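Long-range contacts in CYTH domain-containing protein (Pyrococcus horikoshii, PDB 2DC4), which is of unknown function but probably binds a triphosphate-bearing substrate, together with divalent metal ions, inside the tunnel of its beta barrel: residues 1-6 / 135-140; 107-112 / 128-133; 124-129 / 142-147. One frame throughout, in Å; residues are numbered along the deposited sequence.

How the contacts relate
From the N terminus, strand 2-8 supplies the first half of contact 1, which closes the longest loop when helix 133-146 comes back against it. Within that loop lies contact 2, closing a hairpin-sized loop of strands 110-117 and 121-128. Contact 3 closes the short connection from strand 121-128 to the helix; it shares Val-128 and Ile-129 with contact 2 and crosses contact 1. Strand 121-128 binds both neighbours by backbone hydrogen bonds, Ile-3 and Val-5 on one side and Thr-111 on the other. Contacts 1 and 3 fasten helix 133-146 onto strands 2-8 and 121-128, and contact 2 ties the 107-110 turn to the segment leading into that helix.

Contact 1: 1-6 / 135-140; sequences MEIEVK and EGKKII
Ile-140 sets its CD1 over one face of the peptide joining Ile-3 to Glu-4, offset toward the edge where the carbonyl oxygen lies: the methyl is 3.8 Å from Ile-3 O and equally near Glu-4 CA. The isoleucine reaches that far because its chain is extended (chi2 176°), and the same methyl lies 3.8 Å from Ile-3 CG2. Its other branch works separately: CG2 of Ile-140 sits 3.6 Å from Val-5 CG2, so one residue straddles two strand positions. The Ile-3 methyl CG2 also meets the Lys-137 chain, 4.0 Å from its CG, the two side chains crossing at about a right angle. Beyond CG this lysine runs on extended, and its NZ forms a salt bridge with Glu-68. Gly-136 has no side chain to separate it from Ile-3, and their CA atoms are 6.8 Å apart. Strand and helix run 32° from parallel, their axes approaching to 8.5 Å. No hydrogen bond joins the two segments; the grip is aliphatic. Glu-4 points the other way, its carboxylate close to that of Glu-127 on the side turned from the helix. Glu-2, Glu-4 and Lys-6 spell the ExExK signature of CYTH proteins, on a strand of the closed antiparallel barrel whose alternate residues pack against an outer helix, as in the triphosphate tunnel fold.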
loop_
_atom_site.group_PDB
_atom_site.type_symbol
_atom_site.label_atom_id
_atom_site.label_comp_id
_atom_site.label_asym_id
_atom_site.label_seq_id
_atom_site.Cartn_x
_atom_site.Cartn_y
_atom_site.Cartn_z
ATOM N N MET A 1 -16.602 -11.710 -9.069
ATOM C CA MET A 1 -16.886 -10.631 -8.078
ATOM C C MET A 1 -17.183 -11.207 -6.698
ATOM O O MET A 1 -17.432 -12.404 -6.548
ATOM C CB MET A 1 -18.076 -9.781 -8.536
ATOM C CG MET A 1 -19.393 -10.540 -8.653
ATOM S SD MET A 1 -20.803 -9.445 -8.962
ATOM C CE MET A 1 -20.564 -9.096 -10.704
ATOM N N GLU A 2 -17.151 -10.337 -5.694
ATOM C CA GLU A 2 -17.414 -10.723 -4.317
ATOM C C GLU A 2 -18.922 -10.866 -4.136
ATOM O O GLU A 2 -19.672 -9.936 -4.426
ATOM C CB GLU A 2 -16.881 -9.641 -3.372
ATOM C CG GLU A 2 -16.940 -9.978 -1.888
ATOM C CD GLU A 2 -16.583 -8.786 -1.010
ATOM O OE1 GLU A 2 -15.579 -8.104 -1.302
ATOM O OE2 GLU A 2 -17.305 -8.535 -0.024
ATOM N N ILE A 3 -19.361 -12.035 -3.677
ATOM C CA ILE A 3 -20.780 -12.281 -3.437
ATOM C C ILE A 3 -20.950 -12.715 -1.988
ATOM O O ILE A 3 -20.351 -13.698 -1.544
ATOM C CB ILE A 3 -21.333 -13.380 -4.368
ATOM C CG1 ILE A 3 -21.214 -12.934 -5.828
ATOM C CG2 ILE A 3 -22.789 -13.669 -4.027
ATOM C CD1 ILE A 3 -21.998 -11.665 -6.161
ATOM N N GLU A 4 -21.769 -11.983 -1.245
ATOM C CA GLU A 4 -21.970 -12.317 0.151
ATOM C C GLU A 4 -23.236 -11.727 0.748
ATOM O O GLU A 4 -23.701 -10.669 0.330
ATOM C CB GLU A 4 -20.766 -11.850 0.964
ATOM C CG GLU A 4 -20.384 -10.402 0.720
ATOM C CD GLU A 4 -19.280 -9.928 1.645
ATOM O OE1 GLU A 4 -18.275 -10.653 1.790
ATOM O OE2 GLU A 4 -19.415 -8.827 2.219
ATOM N N VAL A 5 -23.794 -12.435 1.722
ATOM C CA VAL A 5 -24.985 -11.981 2.420
ATOM C C VAL A 5 -24.635 -11.962 3.903
ATOM O O VAL A 5 -24.026 -12.899 4.420
ATOM C CB VAL A 5 -26.176 -12.925 2.188
ATOM C CG1 VAL A 5 -27.412 -12.382 2.889
ATOM C CG2 VAL A 5 -26.434 -13.059 0.692
ATOM N N LYS A 6 -25.020 -10.884 4.574
ATOM C CA LYS A 6 -24.738 -10.705 5.992
ATOM C C LYS A 6 -26.003 -10.941 6.808
ATOM O O LYS A 6 -27.089 -10.523 6.405
ATOM C CB LYS A 6 -24.232 -9.280 6.239
ATOM C CG LYS A 6 -23.807 -8.997 7.678
ATOM C CD LYS A 6 -23.436 -7.526 7.870
ATOM C CE LYS A 6 -22.293 -7.110 6.961
ATOM N NZ LYS A 6 -21.948 -5.671 7.146
ATOM N N GLU A 135 -26.178 -17.739 -9.392
ATOM C CA GLU A 135 -25.956 -19.085 -8.879
ATOM C C GLU A 135 -25.300 -19.003 -7.507
ATOM O O GLU A 135 -25.538 -19.844 -6.639
ATOM C CB GLU A 135 -25.052 -19.868 -9.837
ATOM C CG GLU A 135 -24.679 -21.264 -9.364
ATOM C CD GLU A 135 -23.777 -21.995 -10.347
ATOM O OE1 GLU A 135 -24.208 -22.230 -11.495
ATOM O OE2 GLU A 135 -22.635 -22.335 -9.972
ATOM N N GLY A 136 -24.472 -17.981 -7.320
ATOM C CA GLY A 136 -23.792 -17.805 -6.052
ATOM C C GLY A 136 -24.772 -17.494 -4.939
ATOM O O GLY A 136 -24.700 -18.074 -3.854
ATOM N N LYS A 137 -25.693 -16.575 -5.204
ATOM C CA LYS A 137 -26.683 -16.216 -4.198
ATOM C C LYS A 137 -27.570 -17.407 -3.866
ATOM O O LYS A 137 -28.013 -17.552 -2.731
ATOM C CB LYS A 137 -27.531 -15.034 -4.672
ATOM C CG LYS A 137 -26.751 -13.732 -4.752
ATOM C CD LYS A 137 -27.665 -12.524 -4.897
ATOM C CE LYS A 137 -26.862 -11.234 -4.876
ATOM N NZ LYS A 137 -27.734 -10.026 -4.869
ATOM N N LYS A 138 -27.825 -18.263 -4.851
ATOM C CA LYS A 138 -28.649 -19.447 -4.624
ATOM C C LYS A 138 -27.928 -20.392 -3.670
ATOM O O LYS A 138 -28.548 -21.033 -2.814
ATOM C CB LYS A 138 -28.934 -20.165 -5.948
ATOM C CG LYS A 138 -29.761 -19.354 -6.935
ATOM C CD LYS A 138 -30.010 -20.142 -8.214
ATOM C CE LYS A 138 -30.906 -19.373 -9.176
ATOM N NZ LYS A 138 -31.239 -20.177 -10.385
ATOM N N ILE A 139 -26.609 -20.473 -3.813
ATOM C CA ILE A 139 -25.820 -21.340 -2.949
ATOM C C ILE A 139 -25.816 -20.781 -1.531
ATOM O O ILE A 139 -25.972 -21.520 -0.561
ATOM C CB ILE A 139 -24.365 -21.457 -3.448
ATOM C CG1 ILE A 139 -24.334 -22.200 -4.785
ATOM C CG2 ILE A 139 -23.515 -22.183 -2.413
ATOM C CD1 ILE A 139 -22.953 -22.271 -5.412
ATOM N N ILE A 140 -25.635 -19.471 -1.422
ATOM C CA ILE A 140 -25.617 -18.821 -0.120
ATOM C C ILE A 140 -26.934 -19.058 0.600
ATOM O O ILE A 140 -26.945 -19.380 1.783
ATOM C CB ILE A 140 -25.366 -17.304 -0.253
ATOM C CG1 ILE A 140 -23.900 -17.069 -0.627
ATOM C CG2 ILE A 140 -25.723 -16.587 1.055
ATOM C CD1 ILE A 140 -23.535 -15.629 -0.888
#

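Contact 2: 107-112 / 128-133; sequences LNNVTF and VITSNP
Asn-109 O accepts the backbone N-H of Ile-129, with 3.2 Å from Ile-129 N to Asn-109 O. The same oxygen has the CA of Val-128 3.4 Å away in a CA-H...O contact. The Asn-109 side chain lies alongside that of Val-128, pointing the same way, its amide next to the CG2 methyl. A chi1 of 62°, which turns CG between the backbone N and the carbonyl carbon, puts the amide there. Next to it, Val-110 and Val-128 form an antiparallel non-hydrogen-bonded pair, their side chains on the same face of the sheet. The motif is a beta-hairpin turn of type II', Leu-107 to Val-110, linking two barrel strands and leaning on the end of a third. Two backbone bonds fasten it, Leu-107 N to Val-110 O and Val-110 N to Leu-107 O, both 2.9 Å. On the other segment Thr-130 OG1 donates to Ile-129 O at 2.6 Å, but it comes in nearly side-on to the C=O (95°) and tilted out of its plane, so the bond is short yet badly directed. With a valine here the hydroxyl is gone, and the Ile-129 peptide would probably be freer to turn, its O left without this partner. Further out, Ile-139 of helix 133-146 packs against Asn-109 and Val-110. Asn-132 stands at the N-cap of that helix, its OD1 weakly bonded to the backbone N of Glu-134.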
loop_
_atom_site.group_PDB
_atom_site.type_symbol
_atom_site.label_atom_id
_atom_site.label_comp_id
_atom_site.label_asym_id
_atom_site.label_seq_id
_atom_site.Cartn_x
_atom_site.Cartn_y
_atom_site.Cartn_z
ATOM N N LEU A 107 -16.389 -24.371 3.897
ATOM C CA LEU A 107 -17.179 -25.517 3.461
ATOM C C LEU A 107 -17.280 -25.426 1.940
ATOM O O LEU A 107 -18.075 -24.658 1.400
ATOM C CB LEU A 107 -18.572 -25.469 4.095
ATOM C CG LEU A 107 -19.431 -26.724 3.934
ATOM C CD1 LEU A 107 -18.743 -27.901 4.606
ATOM C CD2 LEU A 107 -20.798 -26.486 4.556
ATOM N N ASN A 108 -16.456 -26.208 1.253
ATOM C CA ASN A 108 -16.436 -26.187 -0.203
ATOM C C ASN A 108 -16.126 -24.772 -0.692
ATOM O O ASN A 108 -15.136 -24.168 -0.276
ATOM C CB ASN A 108 -17.779 -26.665 -0.758
ATOM C CG ASN A 108 -18.139 -28.058 -0.281
ATOM O OD1 ASN A 108 -17.328 -28.981 -0.363
ATOM N ND2 ASN A 108 -19.360 -28.219 0.221
ATOM N N ASN A 109 -16.974 -24.238 -1.564
ATOM C CA ASN A 109 -16.763 -22.904 -2.110
ATOM C C ASN A 109 -17.420 -21.817 -1.265
ATOM O O ASN A 109 -17.530 -20.669 -1.688
ATOM C CB ASN A 109 -17.298 -22.846 -3.539
ATOM C CG ASN A 109 -18.785 -23.104 -3.612
ATOM O OD1 ASN A 109 -19.330 -23.917 -2.856
ATOM N ND2 ASN A 109 -19.454 -22.425 -4.531
ATOM N N VAL A 110 -17.851 -22.191 -0.068
ATOM C CA VAL A 110 -18.489 -21.240 0.839
ATOM C C VAL A 110 -17.591 -20.927 2.025
ATOM O O VAL A 110 -16.944 -21.814 2.580
ATOM C CB VAL A 110 -19.833 -21.793 1.374
ATOM C CG1 VAL A 110 -20.363 -20.909 2.507
ATOM C CG2 VAL A 110 -20.847 -21.851 0.242
ATOM N N THR A 111 -17.557 -19.655 2.402
ATOM C CA THR A 111 -16.770 -19.218 3.538
ATOM C C THR A 111 -17.713 -18.553 4.528
ATOM O O THR A 111 -18.551 -17.730 4.151
ATOM C CB THR A 111 -15.687 -18.201 3.122
ATOM O OG1 THR A 111 -14.786 -18.821 2.196
ATOM C CG2 THR A 111 -14.903 -17.719 4.342
ATOM N N PHE A 112 -17.590 -18.945 5.789
ATOM C CA PHE A 112 -18.406 -18.371 6.843
ATOM C C PHE A 112 -17.513 -17.449 7.650
ATOM O O PHE A 112 -16.440 -17.854 8.098
ATOM C CB PHE A 112 -18.947 -19.460 7.777
ATOM C CG PHE A 112 -19.783 -20.497 7.091
ATOM C CD1 PHE A 112 -19.200 -21.655 6.581
ATOM C CD2 PHE A 112 -21.153 -20.312 6.941
ATOM C CE1 PHE A 112 -19.971 -22.615 5.931
ATOM C CE2 PHE A 112 -21.936 -21.263 6.292
ATOM C CZ PHE A 112 -21.346 -22.418 5.784
ATOM N N VAL A 128 -19.474 -16.698 -1.093
ATOM C CA VAL A 128 -19.286 -17.785 -2.042
ATOM C C VAL A 128 -18.448 -17.307 -3.213
ATOM O O VAL A 128 -18.457 -16.125 -3.554
ATOM C CB VAL A 128 -20.646 -18.313 -2.569
ATOM C CG1 VAL A 128 -21.355 -17.228 -3.348
ATOM C CG2 VAL A 128 -20.435 -19.547 -3.438
ATOM N N ILE A 129 -17.706 -18.229 -3.814
ATOM C CA ILE A 129 -16.880 -17.908 -4.971
ATOM C C ILE A 129 -17.595 -18.470 -6.196
ATOM O O ILE A 129 -17.849 -19.670 -6.268
ATOM C CB ILE A 129 -15.487 -18.556 -4.854
ATOM C CG1 ILE A 129 -14.786 -18.052 -3.590
ATOM C CG2 ILE A 129 -14.656 -18.234 -6.091
ATOM C CD1 ILE A 129 -13.450 -18.723 -3.321
ATOM N N THR A 130 -17.936 -17.603 -7.144
ATOM C CA THR A 130 -18.639 -18.033 -8.352
ATOM C C THR A 130 -18.513 -17.019 -9.487
ATOM O O THR A 130 -18.371 -15.818 -9.254
ATOM C CB THR A 130 -20.144 -18.269 -8.060
ATOM O OG1 THR A 130 -20.287 -19.318 -7.094
ATOM C CG2 THR A 130 -20.889 -18.661 -9.328
ATOM N N SER A 131 -18.558 -17.515 -10.720
ATOM C CA SER A 131 -18.465 -16.651 -11.891
ATOM C C SER A 131 -19.842 -16.086 -12.194
ATOM O O SER A 131 -19.973 -15.067 -12.873
ATOM C CB SER A 131 -17.954 -17.441 -13.099
ATOM O OG SER A 131 -16.643 -17.930 -12.877
ATOM N N ASN A 132 -20.870 -16.754 -11.680
ATOM C CA ASN A 132 -22.248 -16.328 -11.892
ATOM C C ASN A 132 -22.897 -15.883 -10.586
ATOM O O ASN A 132 -23.251 -16.709 -9.748
ATOM C CB ASN A 132 -23.055 -17.469 -12.514
ATOM C CG ASN A 132 -24.541 -17.169 -12.571
ATOM O OD1 ASN A 132 -24.952 -16.009 -12.609
ATOM N ND2 ASN A 132 -25.356 -18.217 -12.588
ATOM N N PRO A 133 -23.064 -14.563 -10.404
ATOM C CA PRO A 133 -23.671 -13.988 -9.199
ATOM C C PRO A 133 -24.983 -14.646 -8.772
ATOM O O PRO A 133 -25.189 -14.921 -7.593
ATOM C CB PRO A 133 -23.852 -12.522 -9.579
ATOM C CG PRO A 133 -22.666 -12.269 -10.450
ATOM C CD PRO A 133 -22.655 -13.499 -11.338
#

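Contact 3: 124-129 / 142-147; sequences LDIEVI and DVARRL
The backbone N of Leu-147, whose side chain meets Leu-124 and Ile-126, is held at the end of the helix by Ala-144 O at 2.9 Å and, weakly, by Val-143 O. This is where helix 133-146, lying on the outside of the CYTH barrel, turns its last residues to strand 121-128. Between the segments there are only carbon contacts. Ile-126 carries most of them: with CG1 anti to the carbonyl carbon and CD1 extended beyond it (chi2 -176°), its terminal methyl reaches the helix and lies 4.0 Å from Ala-144 CA. Leu-147 CD1 reaches the same Ile-126 methyl, CD1, at 4.2 Å, and Val-143 CG1 stands slightly farther off. The small side chain of Ala-144 lets the isoleucine come up to the helix backbone. Phe-112 of strand 110-117 packs on both Val-143 and Leu-147, while Ile-14 and Ile-18 of helix 11-21 touch Leu-124, so the contact belongs to a wider apolar layer. On the exposed part of the helix, Arg-145 NH2 forms a salt bridge with Asp-142 OD1 one turn earlier. At the start of the strand segment, Leu-124 crosses Leu-147 at about a right angle, CD2 to CD1 4.1 Å.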
loop_
_atom_site.group_PDB
_atom_site.type_symbol
_atom_site.label_atom_id
_atom_site.label_comp_id
_atom_site.label_asym_id
_atom_site.label_seq_id
_atom_site.Cartn_x
_atom_site.Cartn_y
_atom_site.Cartn_z
ATOM N N LEU A 124 -22.978 -12.723 10.805
ATOM C CA LEU A 124 -22.403 -13.834 10.062
ATOM C C LEU A 124 -22.441 -13.445 8.602
ATOM O O LEU A 124 -23.496 -13.092 8.079
ATOM C CB LEU A 124 -23.215 -15.125 10.239
ATOM C CG LEU A 124 -22.812 -16.236 9.250
ATOM C CD1 LEU A 124 -21.435 -16.775 9.614
ATOM C CD2 LEU A 124 -23.840 -17.364 9.262
ATOM N N ASP A 125 -21.287 -13.474 7.946
ATOM C CA ASP A 125 -21.240 -13.181 6.528
ATOM C C ASP A 125 -21.064 -14.532 5.850
ATOM O O ASP A 125 -20.193 -15.313 6.233
ATOM C CB ASP A 125 -20.045 -12.288 6.178
ATOM C CG ASP A 125 -20.298 -10.827 6.483
ATOM O OD1 ASP A 125 -21.304 -10.285 5.978
ATOM O OD2 ASP A 125 -19.491 -10.214 7.211
ATOM N N ILE A 126 -21.916 -14.826 4.877
ATOM C CA ILE A 126 -21.791 -16.073 4.137
ATOM C C ILE A 126 -21.329 -15.640 2.755
ATOM O O ILE A 126 -22.036 -14.922 2.040
ATOM C CB ILE A 126 -23.128 -16.838 4.032
ATOM C CG1 ILE A 126 -23.676 -17.130 5.433
ATOM C CG2 ILE A 126 -22.910 -18.147 3.262
ATOM C CD1 ILE A 126 -24.958 -17.973 5.428
ATOM N N GLU A 127 -20.130 -16.077 2.389
ATOM C CA GLU A 127 -19.501 -15.703 1.129
ATOM C C GLU A 127 -19.329 -16.912 0.206
ATOM O O GLU A 127 -19.047 -18.021 0.640
ATOM C CB GLU A 127 -18.136 -15.087 1.441
ATOM C CG GLU A 127 -18.244 -13.627 1.883
ATOM C CD GLU A 127 -16.858 -13.069 2.116
ATOM O OE1 GLU A 127 -15.973 -13.347 1.319
ATOM O OE2 GLU A 127 -16.673 -12.357 3.102
ATOM N N VAL A 128 -19.474 -16.698 -1.093
ATOM C CA VAL A 128 -19.286 -17.785 -2.042
ATOM C C VAL A 128 -18.448 -17.307 -3.213
ATOM O O VAL A 128 -18.457 -16.125 -3.554
ATOM C CB VAL A 128 -20.646 -18.313 -2.569
ATOM C CG1 VAL A 128 -21.355 -17.228 -3.348
ATOM C CG2 VAL A 128 -20.435 -19.547 -3.438
ATOM N N ILE A 129 -17.706 -18.229 -3.814
ATOM C CA ILE A 129 -16.880 -17.908 -4.971
ATOM C C ILE A 129 -17.595 -18.470 -6.196
ATOM O O ILE A 129 -17.849 -19.670 -6.268
ATOM C CB ILE A 129 -15.487 -18.556 -4.854
ATOM C CG1 ILE A 129 -14.786 -18.052 -3.590
ATOM C CG2 ILE A 129 -14.656 -18.234 -6.091
ATOM C CD1 ILE A 129 -13.450 -18.723 -3.321
ATOM N N ASP A 142 -29.106 -21.539 0.157
ATOM C CA ASP A 142 -29.321 -22.935 0.524
ATOM C C ASP A 142 -28.589 -23.191 1.841
ATOM O O ASP A 142 -29.084 -23.900 2.723
ATOM C CB ASP A 142 -28.785 -23.883 -0.555
ATOM C CG ASP A 142 -29.719 -24.003 -1.740
ATOM O OD1 ASP A 142 -30.950 -23.942 -1.535
ATOM O OD2 ASP A 142 -29.224 -24.175 -2.874
ATOM N N VAL A 143 -27.399 -22.607 1.967
ATOM C CA VAL A 143 -26.603 -22.748 3.180
ATOM C C VAL A 143 -27.280 -22.009 4.337
ATOM O O VAL A 143 -27.382 -22.533 5.441
ATOM C CB VAL A 143 -25.180 -22.164 2.990
ATOM C CG1 VAL A 143 -24.407 -22.231 4.302
ATOM C CG2 VAL A 143 -24.456 -22.923 1.900
ATOM N N ALA A 144 -27.749 -20.795 4.077
ATOM C CA ALA A 144 -28.401 -20.003 5.117
ATOM C C ALA A 144 -29.594 -20.748 5.722
ATOM O O ALA A 144 -29.734 -20.818 6.944
ATOM C CB ALA A 144 -28.860 -18.663 4.546
ATOM N N ARG A 145 -30.452 -21.291 4.866
ATOM C CA ARG A 145 -31.626 -22.022 5.340
ATOM C C ARG A 145 -31.235 -23.269 6.125
ATOM O O ARG A 145 -31.928 -23.680 7.064
ATOM C CB ARG A 145 -32.527 -22.392 4.157
ATOM C CG ARG A 145 -33.034 -21.172 3.382
ATOM C CD ARG A 145 -34.256 -21.502 2.529
ATOM N NE ARG A 145 -33.985 -22.488 1.484
ATOM C CZ ARG A 145 -33.457 -22.209 0.296
ATOM N NH1 ARG A 145 -33.137 -20.962 -0.024
ATOM N NH2 ARG A 145 -33.241 -23.184 -0.574
ATOM N N ARG A 146 -30.122 -23.882 5.749
ATOM C CA ARG A 146 -29.680 -25.062 6.468
ATOM C C ARG A 146 -29.240 -24.657 7.873
ATOM O O ARG A 146 -29.228 -25.476 8.792
ATOM C CB ARG A 146 -28.538 -25.747 5.723
ATOM C CG ARG A 146 -28.138 -27.055 6.363
ATOM C CD ARG A 146 -27.450 -27.944 5.367
ATOM N NE ARG A 146 -27.015 -29.196 5.975
ATOM C CZ ARG A 146 -26.381 -30.148 5.304
ATOM N NH1 ARG A 146 -26.124 -29.972 4.015
ATOM N NH2 ARG A 146 -26.004 -31.265 5.913
ATOM N N LEU A 147 -28.883 -23.385 8.033
ATOM C CA LEU A 147 -28.470 -22.864 9.329
ATOM C C LEU A 147 -29.664 -22.260 10.067
ATOM O O LEU A 147 -29.513 -21.714 11.154
ATOM C CB LEU A 147 -27.380 -21.797 9.161
ATOM C CG LEU A 147 -26.030 -22.290 8.620
ATOM C CD1 LEU A 147 -25.157 -21.085 8.284
ATOM C CD2 LEU A 147 -25.336 -23.178 9.650
#